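Local structure of single-stranded DNA-binding protein (Thermotoga maritima, 1Z9F) at residues 67-72 / 111-116; 23-28 / 41-46; 15-20 / 90-95. The protein probably binds single-stranded DNA and assembles as a homotetramer. One frame throughout, in Å; residues are numbered along the deposited sequence.

Contact 1: residues 67-72 / 111-116; sequences IVTFGR and VVANVV
Val68 carries both direct backbone hydrogen bonds between strand 62-70 and strand 108-118. Its N donates to Val111 O over 2.7 Å in a nearly straight bond (175° at the hydrogen), and its O receives Ala113 N at 2.9 Å, so Val68 is held through both its N-H and its C=O. Two residues on, at Phe70, a single water bridges the strands, accepting from Phe70 N and donating to Ala113 O. Val68 pairs with Val112 and Ile67 with Val111 in parallel register, the axes of the short strands turned by 34°. In the OB fold of this family, strands one, two, three, five and four follow each other across the sheet, and this is the three-five pairing, its one parallel seam.

Among apolar contacts, Ile67 and Val111 lie side by side and point the same way, Ile67 CD1 resting 3.8 Å from Val111 CB. Ile67 CG2, anti to the backbone N, meets Ala113 CB at 3.9 Å. An alanine in place of Ile67 would probably open a gap beside Val111 and Ala113 and leave Ile45 of strand 39-48 less well covered. The side chains of Thr69 and Val116 cross at about a right angle, with CG2 of each 4.1 Å apart, while Thr69 OG1 bonds to Thr41 O. On the face that carries Val68 and Val112, Phe70 CE1 approaches Val112 CG1 obliquely at 4.1 Å.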
loop_
_atom_site.group_PDB
_atom_site.type_symbol
_atom_site.label_atom_id
_atom_site.label_comp_id
_atom_site.label_asym_id
_atom_site.label_seq_id
_atom_site.Cartn_x
_atom_site.Cartn_y
_atom_site.Cartn_z
ATOM N N ILE A 67 10.143 -2.277 -2.742
ATOM C CA ILE A 67 9.813 -1.880 -4.128
ATOM C C ILE A 67 10.378 -2.894 -5.158
ATOM O O ILE A 67 11.555 -3.241 -5.126
ATOM C CB ILE A 67 10.385 -0.465 -4.499
ATOM C CG1 ILE A 67 10.127 0.600 -3.412
ATOM C CG2 ILE A 67 9.843 0.015 -5.846
ATOM C CD1 ILE A 67 8.723 0.697 -2.953
ATOM N N VAL A 68 9.520 -3.341 -6.074
ATOM C CA VAL A 68 9.903 -4.190 -7.188
ATOM C C VAL A 68 9.750 -3.429 -8.510
ATOM O O VAL A 68 8.734 -2.790 -8.731
ATOM C CB VAL A 68 9.027 -5.466 -7.268
ATOM C CG1 VAL A 68 9.712 -6.532 -8.120
ATOM C CG2 VAL A 68 8.772 -6.011 -5.900
ATOM N N THR A 69 10.756 -3.534 -9.380
ATOM C CA THR A 69 10.736 -2.982 -10.733
ATOM C C THR A 69 11.076 -4.076 -11.767
ATOM O O THR A 69 11.798 -5.015 -11.467
ATOM C CB THR A 69 11.758 -1.849 -10.862
ATOM O OG1 THR A 69 13.038 -2.330 -10.466
ATOM C CG2 THR A 69 11.390 -0.691 -9.966
ATOM N N PHE A 70 10.533 -3.939 -12.978
ATOM C CA PHE A 70 10.724 -4.903 -14.070
ATOM C C PHE A 70 11.125 -4.190 -15.357
ATOM O O PHE A 70 10.786 -3.022 -15.553
ATOM C CB PHE A 70 9.439 -5.692 -14.309
ATOM C CG PHE A 70 9.068 -6.576 -13.167
ATOM C CD1 PHE A 70 8.343 -6.087 -12.099
ATOM C CD2 PHE A 70 9.465 -7.911 -13.146
ATOM C CE1 PHE A 70 8.012 -6.907 -11.033
ATOM C CE2 PHE A 70 9.128 -8.735 -12.078
ATOM C CZ PHE A 70 8.399 -8.225 -11.015
ATOM N N GLY A 71 11.848 -4.888 -16.228
ATOM C CA GLY A 71 12.225 -4.347 -17.538
ATOM C C GLY A 71 13.113 -3.120 -17.433
ATOM O O GLY A 71 13.984 -3.055 -16.566
ATOM N N ARG A 72 12.878 -2.138 -18.302
ATOM C CA ARG A 72 13.713 -0.928 -18.365
ATOM C C ARG A 72 13.762 -0.157 -17.047
ATOM O O ARG A 72 14.752 0.511 -16.743
ATOM C CB ARG A 72 13.220 0.007 -19.471
ATOM N N VAL A 111 5.546 -3.323 -3.427
ATOM C CA VAL A 111 5.069 -2.372 -4.419
ATOM C C VAL A 111 5.658 -2.722 -5.776
ATOM O O VAL A 111 6.879 -2.621 -5.981
ATOM C CB VAL A 111 5.469 -0.925 -4.041
ATOM C CG1 VAL A 111 4.894 0.052 -4.993
ATOM C CG2 VAL A 111 5.011 -0.575 -2.617
ATOM N N VAL A 112 4.805 -3.150 -6.705
ATOM C CA VAL A 112 5.222 -3.283 -8.095
ATOM C C VAL A 112 5.099 -1.877 -8.675
ATOM O O VAL A 112 3.988 -1.359 -8.895
ATOM C CB VAL A 112 4.365 -4.313 -8.867
ATOM C CG1 VAL A 112 4.823 -4.415 -10.298
ATOM C CG2 VAL A 112 4.432 -5.718 -8.167
ATOM N N ALA A 113 6.255 -1.249 -8.883
ATOM C CA ALA A 113 6.320 0.112 -9.313
ATOM C C ALA A 113 6.115 0.186 -10.799
ATOM O O ALA A 113 6.663 -0.623 -11.576
ATOM C CB ALA A 113 7.632 0.748 -8.915
ATOM N N ASN A 114 5.310 1.161 -11.216
ATOM C CA ASN A 114 5.263 1.500 -12.624
ATOM C C ASN A 114 6.098 2.739 -12.896
ATOM O O ASN A 114 6.441 2.982 -14.008
ATOM C CB ASN A 114 3.816 1.611 -13.132
ATOM C CG ASN A 114 2.985 2.631 -12.392
ATOM O OD1 ASN A 114 2.380 2.331 -11.343
ATOM N ND2 ASN A 114 2.864 3.836 -12.971
ATOM N N VAL A 115 6.435 3.513 -11.867
ATOM C CA VAL A 115 7.203 4.753 -12.018
ATOM C C VAL A 115 8.173 4.890 -10.844
ATOM O O VAL A 115 7.803 4.633 -9.712
ATOM C CB VAL A 115 6.247 5.977 -12.055
ATOM C CG1 VAL A 115 6.994 7.301 -11.845
ATOM C CG2 VAL A 115 5.498 6.021 -13.356
ATOM N N VAL A 116 9.419 5.255 -11.125
ATOM C CA VAL A 116 10.360 5.694 -10.090
ATOM C C VAL A 116 11.132 6.923 -10.572
ATOM O O VAL A 116 11.916 6.835 -11.526
ATOM C CB VAL A 116 11.386 4.614 -9.696
ATOM C CG1 VAL A 116 12.298 5.139 -8.576
ATOM C CG2 VAL A 116 10.697 3.329 -9.268
HETATM O O HOH W 1 8.380 -2.305 -13.059
#

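Contact 2: residues 23-28 / 41-46; sequences GRLVRD and TTFTIA
Phe43 meets Leu25 on the side of the sheet where Ile45 also lies. The ring sets its CD2 atom 3.5 Å from Leu25 CG in an oblique approach, and both Leu25 methyls pack near the same ring atom. A chi1 of 56°, with CG between the backbone N and the carbonyl carbon, turns the Phe43 ring toward Leu25. Ile67 and Leu81 also pack against this side chain. Next, Thr44 O accepts a long hydrogen bond from Val26 N, 3.3 Å but nearly straight at 170°, while Thr44 OG1 is approached at 3.1 Å by Val26 CG2.

Strands 16-33 and 39-48 form a beta hairpin, the first two strands of the OB fold of this family, and its antiparallel bridges here begin at Ile45. Ile45 and Leu25 are a non-hydrogen-bonded pair, with Ile45 CG2 4.1 Å from Leu25 CD1; Leu21 and Val87 pack on Ile45 as well.

Ala46 and Arg24 form the hydrogen-bonded pair that follows: Ala46 N gives to Arg24 O at 2.8 Å, and Arg24 N returns a more bent bond to Ala46 O (3.1 Å, 141°). In the conformer given, the Arg24 side chain leads away from this strand and NE bonds to Gly84 O. Ala46 CB presses tightly on Val26 CG1, 3.3 Å away.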
loop_
_atom_site.group_PDB
_atom_site.type_symbol
_atom_site.label_atom_id
_atom_site.label_comp_id
_atom_site.label_asym_id
_atom_site.label_seq_id
_atom_site.Cartn_x
_atom_site.Cartn_y
_atom_site.Cartn_z
ATOM N N GLY A 23 10.073 8.309 -0.514
ATOM C CA GLY A 23 10.971 7.936 0.559
ATOM C C GLY A 23 12.404 7.785 0.106
ATOM O O GLY A 23 12.700 7.846 -1.083
ATOM N N ARG A 24 13.301 7.603 1.078
ATOM C CA ARG A 24 14.723 7.393 0.800
ATOM C C ARG A 24 14.929 5.905 0.522
ATOM O O ARG A 24 14.180 5.078 1.040
ATOM C CB ARG A 24 15.637 7.800 1.979
ATOM C CG ARG A 24 15.181 8.918 2.939
ATOM C CD ARG A 24 15.020 10.320 2.327
ATOM N NE ARG A 24 16.140 10.751 1.484
ATOM C CZ ARG A 24 16.582 12.008 1.377
ATOM N NH1 ARG A 24 17.603 12.274 0.571
ATOM N NH2 ARG A 24 16.022 13.007 2.055
ATOM N N LEU A 25 15.932 5.569 -0.291
ATOM C CA LEU A 25 16.394 4.182 -0.417
ATOM C C LEU A 25 17.277 3.925 0.787
ATOM O O LEU A 25 18.245 4.652 0.996
ATOM C CB LEU A 25 17.220 3.949 -1.684
ATOM C CG LEU A 25 16.519 3.358 -2.903
ATOM C CD1 LEU A 25 15.795 4.450 -3.677
ATOM C CD2 LEU A 25 17.528 2.623 -3.804
ATOM N N VAL A 26 16.950 2.908 1.583
ATOM C CA VAL A 26 17.717 2.621 2.807
ATOM C C VAL A 26 18.815 1.604 2.568
ATOM O O VAL A 26 19.680 1.431 3.413
ATOM C CB VAL A 26 16.830 2.157 3.983
ATOM C CG1 VAL A 26 16.125 3.351 4.593
ATOM C CG2 VAL A 26 15.832 1.086 3.546
ATOM N N ARG A 27 18.759 0.918 1.431
ATOM C CA ARG A 27 19.931 0.244 0.883
ATOM C C ARG A 27 19.861 0.129 -0.638
ATOM O O ARG A 27 18.807 0.342 -1.256
ATOM C CB ARG A 27 20.188 -1.127 1.540
ATOM C CG ARG A 27 18.960 -1.929 1.971
ATOM C CD ARG A 27 19.371 -3.028 2.961
ATOM N NE ARG A 27 18.319 -3.338 3.930
ATOM C CZ ARG A 27 18.484 -4.099 5.015
ATOM N NH1 ARG A 27 19.667 -4.649 5.313
ATOM N NH2 ARG A 27 17.449 -4.308 5.824
ATOM N N ASP A 28 21.014 -0.211 -1.212
ATOM C CA ASP A 28 21.213 -0.252 -2.653
ATOM C C ASP A 28 20.328 -1.307 -3.304
ATOM O O ASP A 28 19.998 -2.321 -2.683
ATOM C CB ASP A 28 22.690 -0.520 -2.979
ATOM C CG ASP A 28 23.611 0.572 -2.451
ATOM O OD1 ASP A 28 23.197 1.754 -2.463
ATOM O OD2 ASP A 28 24.737 0.252 -2.019
ATOM N N THR A 41 14.713 -5.541 -10.346
ATOM C CA THR A 41 15.475 -4.826 -9.358
ATOM C C THR A 41 14.518 -4.526 -8.200
ATOM O O THR A 41 13.385 -4.120 -8.402
ATOM C CB THR A 41 16.085 -3.550 -9.957
ATOM O OG1 THR A 41 16.881 -3.900 -11.102
ATOM C CG2 THR A 41 16.949 -2.833 -8.947
ATOM N N THR A 42 14.974 -4.820 -6.993
ATOM C CA THR A 42 14.215 -4.575 -5.818
ATOM C C THR A 42 15.013 -3.627 -4.952
ATOM O O THR A 42 16.240 -3.546 -5.059
ATOM C CB THR A 42 13.886 -5.868 -5.044
ATOM O OG1 THR A 42 15.092 -6.480 -4.551
ATOM C CG2 THR A 42 13.125 -6.839 -5.936
ATOM N N PHE A 43 14.276 -2.877 -4.137
ATOM C CA PHE A 43 14.843 -2.017 -3.119
ATOM C C PHE A 43 13.727 -1.628 -2.165
ATOM O O PHE A 43 12.559 -1.715 -2.498
ATOM C CB PHE A 43 15.514 -0.778 -3.720
ATOM C CG PHE A 43 14.629 0.040 -4.600
ATOM C CD1 PHE A 43 14.454 -0.295 -5.932
ATOM C CD2 PHE A 43 14.011 1.182 -4.114
ATOM C CE1 PHE A 43 13.653 0.481 -6.772
ATOM C CE2 PHE A 43 13.195 1.973 -4.942
ATOM C CZ PHE A 43 13.019 1.616 -6.275
ATOM N N THR A 44 14.108 -1.251 -0.959
ATOM C CA THR A 44 13.165 -0.909 0.069
ATOM C C THR A 44 13.429 0.538 0.385
ATOM O O THR A 44 14.586 0.972 0.456
ATOM C CB THR A 44 13.296 -1.793 1.345
ATOM O OG1 THR A 44 14.192 -1.184 2.285
ATOM C CG2 THR A 44 13.778 -3.232 0.999
ATOM N N ILE A 45 12.338 1.288 0.533
ATOM C CA ILE A 45 12.417 2.700 0.851
ATOM C C ILE A 45 11.927 2.946 2.276
ATOM O O ILE A 45 11.123 2.174 2.818
ATOM C CB ILE A 45 11.651 3.569 -0.176
ATOM C CG1 ILE A 45 10.203 3.091 -0.341
ATOM C CG2 ILE A 45 12.397 3.552 -1.522
ATOM C CD1 ILE A 45 9.359 4.005 -1.191
ATOM N N ALA A 46 12.448 4.003 2.889
ATOM C CA ALA A 46 12.004 4.421 4.203
ATOM C C ALA A 46 11.073 5.576 3.962
ATOM O O ALA A 46 11.499 6.594 3.421
ATOM C CB ALA A 46 13.174 4.855 5.062
#

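Contact 3: residues 15-20 / 90-95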
loop_
_atom_site.group_PDB
_atom_site.type_symbol
_atom_site.label_atom_id
_atom_site.label_comp_id
_atom_site.label_asym_id
_atom_site.label_seq_id
_atom_site.Cartn_x
_atom_site.Cartn_y
_atom_site.Cartn_z
ATOM N N PHE A 15 -12.301 -2.390 -10.084
ATOM C CA PHE A 15 -11.387 -2.469 -8.965
ATOM C C PHE A 15 -10.239 -1.509 -9.245
ATOM O O PHE A 15 -10.112 -1.027 -10.365
ATOM C CB PHE A 15 -10.875 -3.898 -8.813
ATOM C CG PHE A 15 -11.951 -4.885 -8.443
ATOM C CD1 PHE A 15 -12.301 -5.085 -7.109
ATOM C CD2 PHE A 15 -12.633 -5.604 -9.427
ATOM C CE1 PHE A 15 -13.309 -5.990 -6.753
ATOM C CE2 PHE A 15 -13.648 -6.519 -9.082
ATOM C CZ PHE A 15 -13.982 -6.709 -7.739
ATOM N N PHE A 16 -9.414 -1.215 -8.245
ATOM C CA PHE A 16 -8.378 -0.216 -8.396
ATOM C C PHE A 16 -7.363 -0.366 -7.304
ATOM O O PHE A 16 -7.693 -0.661 -6.189
ATOM C CB PHE A 16 -8.983 1.190 -8.366
ATOM C CG PHE A 16 -8.003 2.288 -8.693
ATOM C CD1 PHE A 16 -7.461 2.383 -9.960
ATOM C CD2 PHE A 16 -7.626 3.222 -7.746
ATOM C CE1 PHE A 16 -6.577 3.378 -10.295
ATOM C CE2 PHE A 16 -6.732 4.229 -8.065
ATOM C CZ PHE A 16 -6.198 4.294 -9.369
ATOM N N ASN A 17 -6.104 -0.173 -7.629
ATOM C CA ASN A 17 -5.050 -0.377 -6.651
ATOM C C ASN A 17 -3.915 0.547 -7.015
ATOM O O ASN A 17 -3.269 0.332 -7.992
ATOM C CB ASN A 17 -4.616 -1.841 -6.681
ATOM C CG ASN A 17 -3.448 -2.137 -5.786
ATOM O OD1 ASN A 17 -2.618 -1.278 -5.507
ATOM N ND2 ASN A 17 -3.355 -3.401 -5.350
ATOM N N LYS A 18 -3.706 1.599 -6.232
ATOM C CA LYS A 18 -2.704 2.565 -6.554
ATOM C C LYS A 18 -1.977 2.979 -5.320
ATOM O O LYS A 18 -2.606 3.383 -4.324
ATOM C CB LYS A 18 -3.416 3.766 -7.137
ATOM C CG LYS A 18 -2.557 4.801 -7.760
ATOM C CD LYS A 18 -1.617 4.191 -8.587
ATOM C CE LYS A 18 -1.039 5.053 -9.615
ATOM N NZ LYS A 18 -0.197 4.144 -10.500
ATOM N N ILE A 19 -0.650 2.907 -5.367
ATOM C CA ILE A 19 0.132 3.423 -4.251
ATOM C C ILE A 19 1.198 4.416 -4.756
ATOM O O ILE A 19 1.827 4.192 -5.749
ATOM C CB ILE A 19 0.710 2.290 -3.326
ATOM C CG1 ILE A 19 1.271 2.919 -2.041
ATOM C CG2 ILE A 19 1.774 1.462 -4.022
ATOM C CD1 ILE A 19 1.536 1.967 -0.980
ATOM N N ILE A 20 1.329 5.537 -4.051
ATOM C CA ILE A 20 2.313 6.560 -4.333
ATOM C C ILE A 20 3.040 6.854 -3.040
ATOM O O ILE A 20 2.424 7.239 -2.047
ATOM C CB ILE A 20 1.674 7.843 -4.835
ATOM C CG1 ILE A 20 0.816 7.532 -6.056
ATOM C CG2 ILE A 20 2.742 8.894 -5.097
ATOM C CD1 ILE A 20 -0.059 8.658 -6.493
ATOM N N GLU A 90 5.527 5.128 -7.786
ATOM C CA GLU A 90 4.155 4.907 -8.122
ATOM C C GLU A 90 3.967 3.462 -8.553
ATOM O O GLU A 90 4.703 2.945 -9.378
ATOM C CB GLU A 90 3.758 5.816 -9.263
ATOM C CG GLU A 90 2.297 5.858 -9.409
ATOM C CD GLU A 90 1.894 6.504 -10.618
ATOM O OE1 GLU A 90 2.570 7.468 -11.000
ATOM O OE2 GLU A 90 0.884 6.080 -11.201
ATOM N N GLY A 91 2.976 2.793 -8.000
ATOM C CA GLY A 91 2.675 1.483 -8.496
ATOM C C GLY A 91 1.509 0.840 -7.811
ATOM O O GLY A 91 0.544 1.510 -7.460
ATOM N N GLU A 92 1.599 -0.486 -7.646
ATOM C CA GLU A 92 0.525 -1.230 -7.028
ATOM C C GLU A 92 0.971 -1.885 -5.775
ATOM O O GLU A 92 2.118 -2.275 -5.636
ATOM C CB GLU A 92 -0.035 -2.243 -7.987
ATOM C CG GLU A 92 -0.935 -1.634 -8.988
ATOM C CD GLU A 92 -1.459 -2.654 -9.961
ATOM O OE1 GLU A 92 -1.032 -3.826 -9.825
ATOM O OE2 GLU A 92 -2.266 -2.287 -10.868
ATOM N N MET A 93 0.065 -1.965 -4.821
ATOM C CA MET A 93 0.390 -2.611 -3.563
ATOM C C MET A 93 -0.027 -4.061 -3.727
ATOM O O MET A 93 -1.212 -4.376 -3.806
ATOM C CB MET A 93 -0.308 -1.909 -2.400
ATOM C CG MET A 93 0.141 -2.381 -0.998
ATOM S SD MET A 93 1.914 -2.215 -0.679
ATOM C CE MET A 93 2.438 -3.865 -0.689
ATOM N N ARG A 94 0.974 -4.929 -3.863
ATOM C CA ARG A 94 0.743 -6.381 -3.889
ATOM C C ARG A 94 0.801 -7.009 -2.502
ATOM O O ARG A 94 1.727 -6.784 -1.727
ATOM C CB ARG A 94 1.725 -7.105 -4.817
ATOM C CG ARG A 94 1.578 -6.800 -6.311
ATOM C CD ARG A 94 0.134 -6.535 -6.752
ATOM N NE ARG A 94 -0.011 -6.608 -8.219
ATOM C CZ ARG A 94 -1.048 -6.121 -8.916
ATOM N NH1 ARG A 94 -2.058 -5.485 -8.306
ATOM N NH2 ARG A 94 -1.073 -6.253 -10.242
ATOM N N MET A 95 -0.209 -7.823 -2.234
ATOM C CA MET A 95 -0.376 -8.528 -0.975
ATOM C C MET A 95 -0.163 -10.015 -1.233
ATOM O O MET A 95 -1.106 -10.806 -1.219
ATOM C CB MET A 95 -1.790 -8.266 -0.454
ATOM C CG MET A 95 -2.018 -6.832 -0.051
ATOM S SD MET A 95 -1.217 -6.535 1.544
ATOM C CE MET A 95 0.166 -5.580 0.983
#
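Asn17 uses both ends of its side-chain amide on the backbone of Met93. OD1 accepts from Met93 N at 2.9 Å, the donor tilted 23° from the carbonyl plane, and ND2 donates to Met93 O at 2.8 Å in an almost straight bond with the acceptor close to the amide plane. With CG anti to the backbone N (chi1 175°), the amide reaches across to that strand, and the two bonds together fix its rotation. Met93 thereby has its N-H and C=O both satisfied by one side chain where the main chains have spread apart. Phe65 of the second subunit packs on Asn17 and Met93.

Further along, the main chains bond directly: Ile19 N gives to Gly91 O at 2.8 Å, and Gly91 N to Ile19 O at 2.9 Å, nearly along the C=O axis. Ile19 and Gly91 are thus an antiparallel hydrogen-bonded pair, and Ile20 with Glu90 the non-hydrogen-bonded pair beyond it. In the OB fold of this family the first strand curls round to meet the fourth in this way, closing the sheet. The other edge of residues 16-20 forms an antiparallel ladder with a strand of the second subunit, carrying the sheet across the interface.

On the side of Ile20, Lys18 and Glu90 are placed as a salt bridge, NZ to OE2, in one of two Lys18 conformers, but the modelled separation is too short, so its detail is doubtful. Asn114 ND2 also makes a weak hydrogen bond to Glu90 OE2. The aliphatic part of Glu90 lies alongside Ile20, Glu90 CG to Ile20 CG1 4.0 Å. At the far end, Met95 N is satisfied by Asp63 OD1 of the second subunit.

The three contacts are seams of one five-stranded mixed sheet, the OB fold of the family, with a further seam between contacts 2 and 1 and another between 1 and 3. Contact 2 joins strands 16-33 and 39-48, contact 1 strands 62-70 and 108-118; contact 3 brings first strand 16-33 and fourth strand 86-96 together, closing the sheet. Along the chain, contact 2 closes before contact 1 opens and lies wholly between the segments of contact 3, whereas those of contacts 1 and 3 alternate. Contact 1 is centred about 12 Å from contact 2 and 11 Å from contact 3, themselves about 17 Å apart. Contacts 2 and 3 both reach the second subunit.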